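Local coordinates for protein amine Dehydrogenase (Pseudomonas putida, PDB 1JMX) that probably carries electrons through its two covalently bound c-type hemes, as the diheme alpha subunit of a quinohemoprotein amine dehydrogenase, at residues Arg85-Glu90 with Phe374-Ile379; Gln91-Leu96 with Ala157-Leu162; Cys100-Ser105 with Pro131-Gln136. All blocks are in the same frame, centred on the assembly; numbering follows the deposited sequence.

Interaction 1: residues Arg85-Glu90 with Phe374-Ile379; sequences RLNTVE and FSIARI
Asn87 and Ser375 bring the two backbones closest, their CA atoms 5.4 Å apart, where a type I beta turn from Arg85 to Thr88 rests against strand 374-378. The turn is closed from within, Arg85 O accepting from both the backbone N and OG1 of Thr88 on one face of its plane. Across the contact a single direct hydrogen bond forms: Ile376 N donates to Asn87 OD1 at 2.9 Å, with an N-H...O angle of 158°, the donor lying above the amide plane of Asn87. With CG anti to its own carbonyl carbon (chi1 -77°), the Asn87 amide reaches the strand, so that OD1 meets Ile376 N and ND2 packs on Ser375 CB at 3.7 Å. Three waters extend the contact. One accepts from Asn87 ND2 and a second donates to Asn87 OD1; both donate to Ile376 O, while a third joins Asn87 O to Phe374 O. The amide thus takes the Ile376 N-H directly and reaches Ile376 O through two waters. On strand 367-378, Ser375 and Ala377 pair with strand 476-484 and Phe374 meets His480 edge-to-face, while the turn belongs to the long loop between helices 54-67 and 94-100, joining the heme-binding region to domain IV.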
loop_
_atom_site.group_PDB
_atom_site.type_symbol
_atom_site.label_atom_id
_atom_site.label_comp_id
_atom_site.label_asym_id
_atom_site.label_seq_id
_atom_site.Cartn_x
_atom_site.Cartn_y
_atom_site.Cartn_z
ATOM N N ARG A 85 -6.188 -13.292 -3.346
ATOM C CA ARG A 85 -6.015 -13.028 -4.762
ATOM C C ARG A 85 -5.673 -11.541 -4.852
ATOM O O ARG A 85 -6.529 -10.703 -5.140
ATOM C CB ARG A 85 -7.298 -13.358 -5.523
ATOM C CG ARG A 85 -7.730 -14.805 -5.388
ATOM C CD ARG A 85 -8.937 -15.080 -6.248
ATOM N NE ARG A 85 -9.501 -16.410 -6.026
ATOM C CZ ARG A 85 -9.158 -17.513 -6.693
ATOM N NH1 ARG A 85 -8.238 -17.466 -7.649
ATOM N NH2 ARG A 85 -9.744 -18.671 -6.401
ATOM N N LEU A 86 -4.412 -11.225 -4.570
ATOM C CA LEU A 86 -3.935 -9.844 -4.572
ATOM C C LEU A 86 -3.777 -9.120 -5.915
ATOM O O LEU A 86 -3.516 -7.935 -5.934
ATOM C CB LEU A 86 -2.675 -9.698 -3.700
ATOM C CG LEU A 86 -2.954 -9.461 -2.201
ATOM C CD1 LEU A 86 -3.648 -10.655 -1.591
ATOM C CD2 LEU A 86 -1.671 -9.165 -1.442
ATOM N N ASN A 87 -3.953 -9.824 -7.029
ATOM C CA ASN A 87 -3.869 -9.198 -8.346
ATOM C C ASN A 87 -5.269 -8.822 -8.828
ATOM O O ASN A 87 -5.441 -8.339 -9.940
ATOM C CB ASN A 87 -3.188 -10.122 -9.366
ATOM C CG ASN A 87 -1.686 -10.159 -9.202
ATOM O OD1 ASN A 87 -1.055 -9.129 -8.969
ATOM N ND2 ASN A 87 -1.102 -11.348 -9.324
ATOM N N THR A 88 -6.262 -9.032 -7.968
ATOM C CA THR A 88 -7.648 -8.711 -8.286
ATOM C C THR A 88 -7.816 -7.213 -8.476
ATOM O O THR A 88 -7.352 -6.415 -7.665
ATOM C CB THR A 88 -8.617 -9.182 -7.168
ATOM O OG1 THR A 88 -8.626 -10.615 -7.103
ATOM C CG2 THR A 88 -10.036 -8.696 -7.424
ATOM N N VAL A 89 -8.433 -6.846 -9.592
ATOM C CA VAL A 89 -8.705 -5.453 -9.911
ATOM C C VAL A 89 -10.097 -5.193 -9.348
ATOM O O VAL A 89 -11.088 -5.706 -9.856
ATOM C CB VAL A 89 -8.691 -5.208 -11.442
ATOM C CG1 VAL A 89 -8.966 -3.747 -11.742
ATOM C CG2 VAL A 89 -7.340 -5.614 -12.027
ATOM N N GLU A 90 -10.158 -4.442 -8.258
ATOM C CA GLU A 90 -11.432 -4.154 -7.611
ATOM C C GLU A 90 -12.358 -3.239 -8.390
ATOM O O GLU A 90 -11.915 -2.311 -9.066
ATOM C CB GLU A 90 -11.207 -3.582 -6.215
ATOM C CG GLU A 90 -10.458 -4.508 -5.298
ATOM C CD GLU A 90 -10.502 -4.044 -3.872
ATOM O OE1 GLU A 90 -10.056 -2.915 -3.610
ATOM O OE2 GLU A 90 -10.993 -4.803 -3.021
ATOM N N PHE A 374 -3.104 -8.214 -16.356
ATOM C CA PHE A 374 -2.296 -7.286 -15.568
ATOM C C PHE A 374 -2.014 -7.913 -14.199
ATOM O O PHE A 374 -2.895 -8.501 -13.581
ATOM C CB PHE A 374 -3.011 -5.944 -15.386
ATOM C CG PHE A 374 -2.214 -4.940 -14.591
ATOM C CD1 PHE A 374 -1.108 -4.308 -15.154
ATOM C CD2 PHE A 374 -2.553 -4.643 -13.273
ATOM C CE1 PHE A 374 -0.348 -3.394 -14.421
ATOM C CE2 PHE A 374 -1.800 -3.727 -12.528
ATOM C CZ PHE A 374 -0.697 -3.103 -13.103
ATOM N N SER A 375 -0.773 -7.803 -13.740
ATOM C CA SER A 375 -0.399 -8.370 -12.451
ATOM C C SER A 375 0.803 -7.667 -11.832
ATOM O O SER A 375 1.526 -6.932 -12.503
ATOM C CB SER A 375 -0.120 -9.873 -12.580
ATOM O OG SER A 375 1.045 -10.123 -13.345
ATOM N N ILE A 376 1.023 -7.923 -10.551
ATOM C CA ILE A 376 2.125 -7.317 -9.820
ATOM C C ILE A 376 3.093 -8.362 -9.263
ATOM O O ILE A 376 2.699 -9.247 -8.505
ATOM C CB ILE A 376 1.597 -6.447 -8.622
ATOM C CG1 ILE A 376 0.727 -5.295 -9.131
ATOM C CG2 ILE A 376 2.757 -5.941 -7.756
ATOM C CD1 ILE A 376 1.467 -4.290 -9.964
ATOM N N ALA A 377 4.355 -8.250 -9.664
ATOM C CA ALA A 377 5.424 -9.120 -9.182
ATOM C C ALA A 377 6.214 -8.244 -8.212
ATOM O O ALA A 377 6.240 -7.025 -8.362
ATOM C CB ALA A 377 6.307 -9.564 -10.342
ATOM N N ARG A 378 6.835 -8.836 -7.202
ATOM C CA ARG A 378 7.585 -8.026 -6.247
ATOM C C ARG A 378 8.958 -8.599 -5.931
ATOM O O ARG A 378 9.132 -9.806 -5.810
ATOM C CB ARG A 378 6.788 -7.855 -4.943
ATOM C CG ARG A 378 5.282 -7.690 -5.138
ATOM C CD ARG A 378 4.520 -7.508 -3.835
ATOM N NE ARG A 378 4.668 -6.145 -3.362
ATOM C CZ ARG A 378 3.673 -5.282 -3.185
ATOM N NH1 ARG A 378 2.414 -5.627 -3.421
ATOM N NH2 ARG A 378 3.961 -4.038 -2.834
ATOM N N ILE A 379 9.945 -7.725 -5.822
ATOM C CA ILE A 379 11.283 -8.160 -5.476
ATOM C C ILE A 379 11.207 -8.630 -4.025
ATOM O O ILE A 379 10.262 -8.315 -3.313
ATOM C CB ILE A 379 12.332 -7.014 -5.626
ATOM C CG1 ILE A 379 11.972 -5.827 -4.726
ATOM C CG2 ILE A 379 12.439 -6.581 -7.091
ATOM C CD1 ILE A 379 12.915 -4.636 -4.861
HETATM O O HOH W 1 1.973 -11.801 -9.121
HETATM O O HOH W 2 0.807 -8.963 -6.544
HETATM O O HOH W 3 -5.117 -8.678 -12.511
#

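Interaction 2: residues Gln91-Leu96 with Ala157-Leu162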
loop_
_atom_site.group_PDB
_atom_site.type_symbol
_atom_site.label_atom_id
_atom_site.label_comp_id
_atom_site.label_asym_id
_atom_site.label_seq_id
_atom_site.Cartn_x
_atom_site.Cartn_y
_atom_site.Cartn_z
ATOM N N GLN A 91 -13.653 -3.516 -8.274
ATOM C CA GLN A 91 -14.681 -2.725 -8.938
ATOM C C GLN A 91 -15.761 -2.241 -7.966
ATOM O O GLN A 91 -16.812 -2.865 -7.826
ATOM C CB GLN A 91 -15.322 -3.507 -10.100
ATOM C CG GLN A 91 -14.486 -3.549 -11.395
ATOM C CD GLN A 91 -14.050 -2.156 -11.905
ATOM O OE1 GLN A 91 -14.864 -1.221 -12.053
ATOM N NE2 GLN A 91 -12.755 -2.025 -12.194
ATOM N N PHE A 92 -15.458 -1.155 -7.261
ATOM C CA PHE A 92 -16.387 -0.532 -6.317
ATOM C C PHE A 92 -16.664 0.860 -6.870
ATOM O O PHE A 92 -15.968 1.314 -7.781
ATOM C CB PHE A 92 -15.751 -0.377 -4.926
ATOM C CG PHE A 92 -15.585 -1.664 -4.175
ATOM C CD1 PHE A 92 -16.645 -2.212 -3.470
ATOM C CD2 PHE A 92 -14.358 -2.312 -4.149
ATOM C CE1 PHE A 92 -16.487 -3.392 -2.741
ATOM C CE2 PHE A 92 -14.185 -3.490 -3.427
ATOM C CZ PHE A 92 -15.253 -4.033 -2.719
ATOM N N ASP A 93 -17.663 1.542 -6.316
ATOM C CA ASP A 93 -17.991 2.898 -6.749
ATOM C C ASP A 93 -16.832 3.838 -6.390
ATOM O O ASP A 93 -16.054 3.540 -5.488
ATOM C CB ASP A 93 -19.310 3.358 -6.113
ATOM C CG ASP A 93 -19.305 3.255 -4.599
ATOM O OD1 ASP A 93 -19.161 2.127 -4.078
ATOM O OD2 ASP A 93 -19.457 4.303 -3.934
ATOM N N THR A 94 -16.725 4.973 -7.079
ATOM C CA THR A 94 -15.624 5.911 -6.844
ATOM C C THR A 94 -15.542 6.462 -5.428
ATOM O O THR A 94 -14.453 6.591 -4.881
ATOM C CB THR A 94 -15.617 7.101 -7.845
ATOM O OG1 THR A 94 -16.828 7.854 -7.718
ATOM C CG2 THR A 94 -15.485 6.605 -9.272
ATOM N N GLN A 95 -16.686 6.758 -4.824
ATOM C CA GLN A 95 -16.692 7.301 -3.474
ATOM C C GLN A 95 -16.021 6.356 -2.480
ATOM O O GLN A 95 -15.182 6.775 -1.693
ATOM C CB GLN A 95 -18.109 7.616 -3.028
ATOM C CG GLN A 95 -18.173 8.279 -1.688
ATOM C CD GLN A 95 -19.576 8.331 -1.164
ATOM O OE1 GLN A 95 -20.129 9.408 -0.973
ATOM N NE2 GLN A 95 -20.175 7.162 -0.937
ATOM N N LEU A 96 -16.371 5.078 -2.549
ATOM C CA LEU A 96 -15.792 4.077 -1.664
ATOM C C LEU A 96 -14.320 3.847 -2.006
ATOM O O LEU A 96 -13.503 3.624 -1.122
ATOM C CB LEU A 96 -16.584 2.758 -1.769
ATOM C CG LEU A 96 -16.379 1.611 -0.763
ATOM C CD1 LEU A 96 -15.104 0.824 -1.042
ATOM C CD2 LEU A 96 -16.381 2.162 0.650
ATOM N N ALA A 157 -23.376 2.418 6.174
ATOM C CA ALA A 157 -24.377 1.839 7.061
ATOM C C ALA A 157 -25.546 1.232 6.295
ATOM O O ALA A 157 -26.137 0.250 6.725
ATOM C CB ALA A 157 -24.880 2.885 8.038
ATOM N N LYS A 158 -25.891 1.830 5.165
ATOM C CA LYS A 158 -26.988 1.324 4.351
ATOM C C LYS A 158 -26.560 0.098 3.529
ATOM O O LYS A 158 -27.315 -0.872 3.388
ATOM C CB LYS A 158 -27.504 2.435 3.434
ATOM C CG LYS A 158 -28.689 2.025 2.576
ATOM C CD LYS A 158 -29.256 3.201 1.780
ATOM C CE LYS A 158 -30.115 4.099 2.664
ATOM N NZ LYS A 158 -30.874 5.129 1.871
ATOM N N ARG A 159 -25.338 0.147 3.006
ATOM C CA ARG A 159 -24.800 -0.938 2.199
ATOM C C ARG A 159 -24.353 -2.137 3.034
ATOM O O ARG A 159 -24.570 -3.287 2.646
ATOM C CB ARG A 159 -23.621 -0.442 1.346
ATOM C CG ARG A 159 -23.928 0.791 0.499
ATOM C CD ARG A 159 -23.034 0.907 -0.741
ATOM N NE ARG A 159 -21.593 0.835 -0.473
ATOM C CZ ARG A 159 -20.674 0.544 -1.404
ATOM N NH1 ARG A 159 -21.041 0.302 -2.657
ATOM N NH2 ARG A 159 -19.382 0.453 -1.084
ATOM N N TYR A 160 -23.742 -1.861 4.185
ATOM C CA TYR A 160 -23.238 -2.917 5.059
ATOM C C TYR A 160 -23.711 -2.763 6.499
ATOM O O TYR A 160 -22.902 -2.511 7.385
ATOM C CB TYR A 160 -21.709 -2.907 5.048
ATOM C CG TYR A 160 -21.088 -2.814 3.681
ATOM C CD1 TYR A 160 -20.188 -1.795 3.381
ATOM C CD2 TYR A 160 -21.384 -3.752 2.689
ATOM C CE1 TYR A 160 -19.591 -1.708 2.129
ATOM C CE2 TYR A 160 -20.793 -3.684 1.429
ATOM C CZ TYR A 160 -19.893 -2.660 1.153
ATOM O OH TYR A 160 -19.273 -2.591 -0.081
ATOM N N PRO A 161 -25.019 -2.959 6.752
ATOM C CA PRO A 161 -25.641 -2.845 8.076
ATOM C C PRO A 161 -25.401 -4.032 8.990
ATOM O O PRO A 161 -25.234 -5.158 8.528
ATOM C CB PRO A 161 -27.119 -2.726 7.732
ATOM C CG PRO A 161 -27.245 -3.646 6.571
ATOM C CD PRO A 161 -26.034 -3.295 5.738
ATOM N N LEU A 162 -25.433 -3.778 10.292
ATOM C CA LEU A 162 -25.235 -4.818 11.296
ATOM C C LEU A 162 -26.328 -5.875 11.154
ATOM O O LEU A 162 -26.056 -7.071 11.166
ATOM C CB LEU A 162 -25.279 -4.198 12.694
ATOM C CG LEU A 162 -24.489 -4.846 13.834
ATOM C CD1 LEU A 162 -25.393 -5.660 14.723
ATOM C CD2 LEU A 162 -23.336 -5.673 13.295
#
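Leu96 and Arg159 are the closest backbone positions, yet their CA atoms stand 11.0 Å apart, so the start of helix 94-100 and the end of helix 144-159 meet through side chains alone. Arg159 does most of the bridging. Its chain bends at chi3 (-53°) and carries the guanidinium to Asp93, where NH1 forms a salt bridge with Asp93 OD1 at 3.0 Å. The two side chains run past each other in opposite directions, and the carboxylate and guanidinium planes are 76° apart, far from the flat two-pronged pairing of these groups. The same guanidinium meets Leu96 at its edge, with NH2 3.2 Å from Leu96 CG, a close approach of a charged group to an aliphatic branch.

Asp93 is also the N-cap of helix 94-100. Its CG sits between the backbone N and the carbonyl carbon (chi1 55°), which turns the carboxylate back over the first turn, and OD2 accepts a weak, long bond from Leu96 N at 3.5 Å. One carboxylate therefore serves the helix start through OD2 and Arg159 through OD1; its negative charge would probably interact favourably with the positive end of the helix dipole. In the heme-binding region this is the helix that ends at Cys100, a covalent heme attachment point, and Leu96 also packs on Leu156 of helix 144-159.

At Tyr160, the first residue to leave helical geometry, one face of the phenol ring is covered by Arg159 CB, 4.0 Å from the ring plane over its centre. Tyr160 OH comes within 3.9 Å of Phe92 CE1, the two side chains crossing at a slant. Ala110 of helix 107-110 touches both aromatic residues, Phe92 and Tyr160.

Interaction 3: residues Cys100-Ser105 with Pro131-Gln136. With HEC (heme c), chain E.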
loop_
_atom_site.group_PDB
_atom_site.type_symbol
_atom_site.label_atom_id
_atom_site.label_comp_id
_atom_site.label_asym_id
_atom_site.label_seq_id
_atom_site.Cartn_x
_atom_site.Cartn_y
_atom_site.Cartn_z
ATOM N N CYS A 100 -12.216 4.984 0.872
ATOM C CA CYS A 100 -11.869 3.760 1.604
ATOM C C CYS A 100 -11.022 2.673 0.970
ATOM O O CYS A 100 -10.642 1.732 1.656
ATOM C CB CYS A 100 -13.151 3.097 2.124
ATOM S SG CYS A 100 -14.181 4.318 2.936
ATOM N N GLY A 101 -10.754 2.762 -0.325
ATOM C CA GLY A 101 -9.962 1.721 -0.950
ATOM C C GLY A 101 -8.671 2.181 -1.580
ATOM O O GLY A 101 -8.113 1.461 -2.399
ATOM N N ARG A 102 -8.186 3.361 -1.203
ATOM C CA ARG A 102 -6.950 3.887 -1.772
ATOM C C ARG A 102 -5.695 3.478 -0.999
ATOM O O ARG A 102 -4.581 3.670 -1.467
ATOM C CB ARG A 102 -7.020 5.410 -1.911
ATOM C CG ARG A 102 -7.068 6.154 -0.604
ATOM C CD ARG A 102 -6.944 7.638 -0.837
ATOM N NE ARG A 102 -7.035 8.397 0.406
ATOM C CZ ARG A 102 -6.035 8.577 1.268
ATOM N NH1 ARG A 102 -4.840 8.048 1.044
ATOM N NH2 ARG A 102 -6.225 9.334 2.344
ATOM N N CYS A 103 -5.896 2.888 0.169
ATOM C CA CYS A 103 -4.806 2.433 1.022
ATOM C C CYS A 103 -4.803 0.916 0.970
ATOM O O CYS A 103 -3.865 0.298 0.468
ATOM C CB CYS A 103 -5.066 2.911 2.446
ATOM S SG CYS A 103 -4.496 4.574 2.738
ATOM N N HIS A 104 -5.838 0.329 1.561
ATOM C CA HIS A 104 -6.034 -1.106 1.550
ATOM C C HIS A 104 -7.188 -1.343 0.570
ATOM O O HIS A 104 -7.741 -0.395 0.014
ATOM C CB HIS A 104 -6.368 -1.641 2.954
ATOM C CG HIS A 104 -7.441 -0.876 3.671
ATOM N ND1 HIS A 104 -8.766 -0.906 3.296
ATOM C CD2 HIS A 104 -7.378 -0.061 4.748
ATOM C CE1 HIS A 104 -9.473 -0.144 4.107
ATOM N NE2 HIS A 104 -8.654 0.382 5.000
ATOM N N SER A 105 -7.554 -2.599 0.370
ATOM C CA SER A 105 -8.628 -2.944 -0.551
ATOM C C SER A 105 -9.997 -2.475 -0.071
ATOM O O SER A 105 -10.204 -2.249 1.115
ATOM C CB SER A 105 -8.670 -4.462 -0.750
ATOM O OG SER A 105 -9.151 -5.113 0.411
ATOM N N PRO A 131 -2.789 10.765 11.383
ATOM C CA PRO A 131 -3.085 12.186 11.167
ATOM C C PRO A 131 -2.820 12.696 9.746
ATOM O O PRO A 131 -3.490 13.608 9.286
ATOM C CB PRO A 131 -2.182 12.880 12.193
ATOM C CG PRO A 131 -2.107 11.884 13.298
ATOM C CD PRO A 131 -1.890 10.599 12.541
ATOM N N SER A 132 -1.865 12.093 9.049
ATOM C CA SER A 132 -1.530 12.515 7.693
ATOM C C SER A 132 -2.565 12.095 6.654
ATOM O O SER A 132 -2.486 12.505 5.501
ATOM C CB SER A 132 -0.176 11.948 7.283
ATOM O OG SER A 132 -0.260 10.543 7.156
ATOM N N LEU A 133 -3.525 11.274 7.065
ATOM C CA LEU A 133 -4.568 10.778 6.179
ATOM C C LEU A 133 -5.207 11.854 5.300
ATOM O O LEU A 133 -5.252 11.710 4.080
ATOM C CB LEU A 133 -5.639 10.045 6.995
ATOM C CG LEU A 133 -6.704 9.187 6.304
ATOM C CD1 LEU A 133 -7.296 8.220 7.312
ATOM C CD2 LEU A 133 -7.784 10.041 5.686
ATOM N N GLU A 134 -5.660 12.941 5.921
ATOM C CA GLU A 134 -6.322 14.037 5.211
ATOM C C GLU A 134 -5.418 14.955 4.376
ATOM O O GLU A 134 -5.890 15.912 3.765
ATOM C CB GLU A 134 -7.146 14.863 6.202
ATOM C CG GLU A 134 -6.307 15.578 7.251
ATOM C CD GLU A 134 -7.141 16.249 8.321
ATOM O OE1 GLU A 134 -8.253 16.731 8.018
ATOM O OE2 GLU A 134 -6.683 16.283 9.477
ATOM N N TYR A 135 -4.123 14.659 4.350
ATOM C CA TYR A 135 -3.166 15.446 3.578
ATOM C C TYR A 135 -2.681 14.657 2.372
ATOM O O TYR A 135 -1.966 15.185 1.532
ATOM C CB TYR A 135 -1.954 15.826 4.434
ATOM C CG TYR A 135 -2.265 16.743 5.585
ATOM C CD1 TYR A 135 -2.096 18.121 5.466
ATOM C CD2 TYR A 135 -2.721 16.238 6.802
ATOM C CE1 TYR A 135 -2.370 18.972 6.525
ATOM C CE2 TYR A 135 -3.003 17.082 7.866
ATOM C CZ TYR A 135 -2.825 18.446 7.720
ATOM O OH TYR A 135 -3.101 19.284 8.767
ATOM N N GLN A 136 -3.061 13.383 2.314
ATOM C CA GLN A 136 -2.657 12.489 1.237
ATOM C C GLN A 136 -3.490 12.681 -0.025
ATOM O O GLN A 136 -4.504 13.376 -0.000
ATOM C CB GLN A 136 -2.744 11.032 1.715
ATOM C CG GLN A 136 -1.789 10.694 2.857
ATOM C CD GLN A 136 -2.087 9.359 3.509
ATOM O OE1 GLN A 136 -2.927 8.602 3.043
ATOM N NE2 GLN A 136 -1.403 9.073 4.602
HETATM FE FE HEC E . -8.962 1.520 6.664
HETATM C CHA HEC E . -8.032 -0.956 8.707
HETATM C CHB HEC E . -12.170 0.520 6.992
HETATM C CHC HEC E . -9.956 4.125 4.742
HETATM C CHD HEC E . -5.697 2.529 6.381
HETATM N NA HEC E . -9.889 0.083 7.614
HETATM C C1A HEC E . -9.353 -0.869 8.418
HETATM C C2A HEC E . -10.351 -1.760 8.937
HETATM C C3A HEC E . -11.516 -1.350 8.438
HETATM C C4A HEC E . -11.229 -0.197 7.630
HETATM C CMA HEC E . -12.880 -1.966 8.694
HETATM C CAA HEC E . -10.096 -2.914 9.881
HETATM C CBA HEC E . -10.763 -2.496 11.190
HETATM C CGA HEC E . -10.646 -3.455 12.347
HETATM O O1A HEC E . -10.036 -4.505 12.242
HETATM O O2A HEC E . -11.174 -3.132 13.391
HETATM N NB HEC E . -10.674 2.174 6.006
HETATM C C1B HEC E . -11.942 1.638 6.237
HETATM C C2B HEC E . -12.997 2.383 5.639
HETATM C C3B HEC E . -12.385 3.431 5.018
HETATM C C4B HEC E . -10.939 3.282 5.226
HETATM C CMB HEC E . -14.505 2.068 5.717
HETATM C CAB HEC E . -13.151 4.518 4.278
HETATM C CBB HEC E . -13.261 5.860 5.006
HETATM N NC HEC E . -8.021 2.989 5.735
HETATM C C1C HEC E . -8.591 3.983 4.969
HETATM C C2C HEC E . -7.604 4.874 4.433
HETATM C C3C HEC E . -6.419 4.435 4.867
HETATM C C4C HEC E . -6.668 3.265 5.701
HETATM C CMC HEC E . -7.893 6.080 3.537
HETATM C CAC HEC E . -5.104 5.017 4.398
HETATM C CBC HEC E . -4.469 6.182 5.134
HETATM N ND HEC E . -7.232 0.926 7.388
HETATM C C1D HEC E . -5.965 1.436 7.188
HETATM C C2D HEC E . -4.960 0.685 7.946
HETATM C C3D HEC E . -5.687 -0.292 8.598
HETATM C C4D HEC E . -7.036 -0.122 8.231
HETATM C CMD HEC E . -3.458 0.956 7.982
HETATM C CAD HEC E . -5.267 -1.408 9.562
HETATM C CBD HEC E . -3.811 -1.581 9.836
HETATM C CGD HEC E . -3.221 -2.619 8.941
HETATM O O1D HEC E . -3.778 -2.850 7.844
HETATM O O2D HEC E . -2.191 -3.220 9.321
#
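Arg102 starts with CG between its backbone N and carbonyl carbon (chi1 67°), then runs extended to NE, which lays its guanidinium against Gln136, itself extended beyond CG. NH1 donates to Gln136 OE1 at 2.8 Å, nearly straight at 171°, with the oxygen in the guanidinium plane and the donor in the amide plane; the two planes stand 83° apart. NH2 adds a weak bond to the same OE1 and lies 3.1 Å from Leu133 O. One guanidinium face takes the heme methyl CMC, 3.7 Å above the plane and toward its rim. Leu133 CG packs on heme CBC at 3.9 Å.

Residues Cys100 to His104 form the CXXCH heme-attachment motif of c-type cytochromes: Cys100 SG and Cys103 SG are bonded to heme CAB and CAC. His104 NE2 binds the heme iron FE at 2.0 Å, and His126 is the other axial ligand. His104 ND1 donates to Ser105 O at 2.9 Å, which fixes the rotation of the imidazole. Replacing Arg102 with an alanine would probably leave Gln136 OE1 without its principal donor and uncover the heme methyl. Buried beside the porphyrin, the Arg102 charge meets neutral carbonyl oxygens, with no carboxylate across this contact, and might tend to raise the heme potential, while bis-histidine ligation would tend to lower it.

Overall arrangement
The three contacts follow one another along residues 85-105, whose partners are 374-379 in domain IV and, for interactions 2 and 3, 157-162 and 131-136 of the same heme-binding region. Interaction 3 is nested inside the loop closed by interaction 2, and that inside the loop of interaction 1. The centres of interaction 1 and interaction 2 are 23 Å apart, those of interaction 1 and interaction 3 are 20 Å apart, and those of interaction 2 and interaction 3 are 16 Å apart. Interactions 1 and 3 touch where Glu90 OE2 packs on Ser105 CB at 3.3 Å. Interaction 3 holds the bis-histidine heme itself; in interaction 2 the Leu96 side chain is about 5 Å from a heme. Interaction 1 lies away from both.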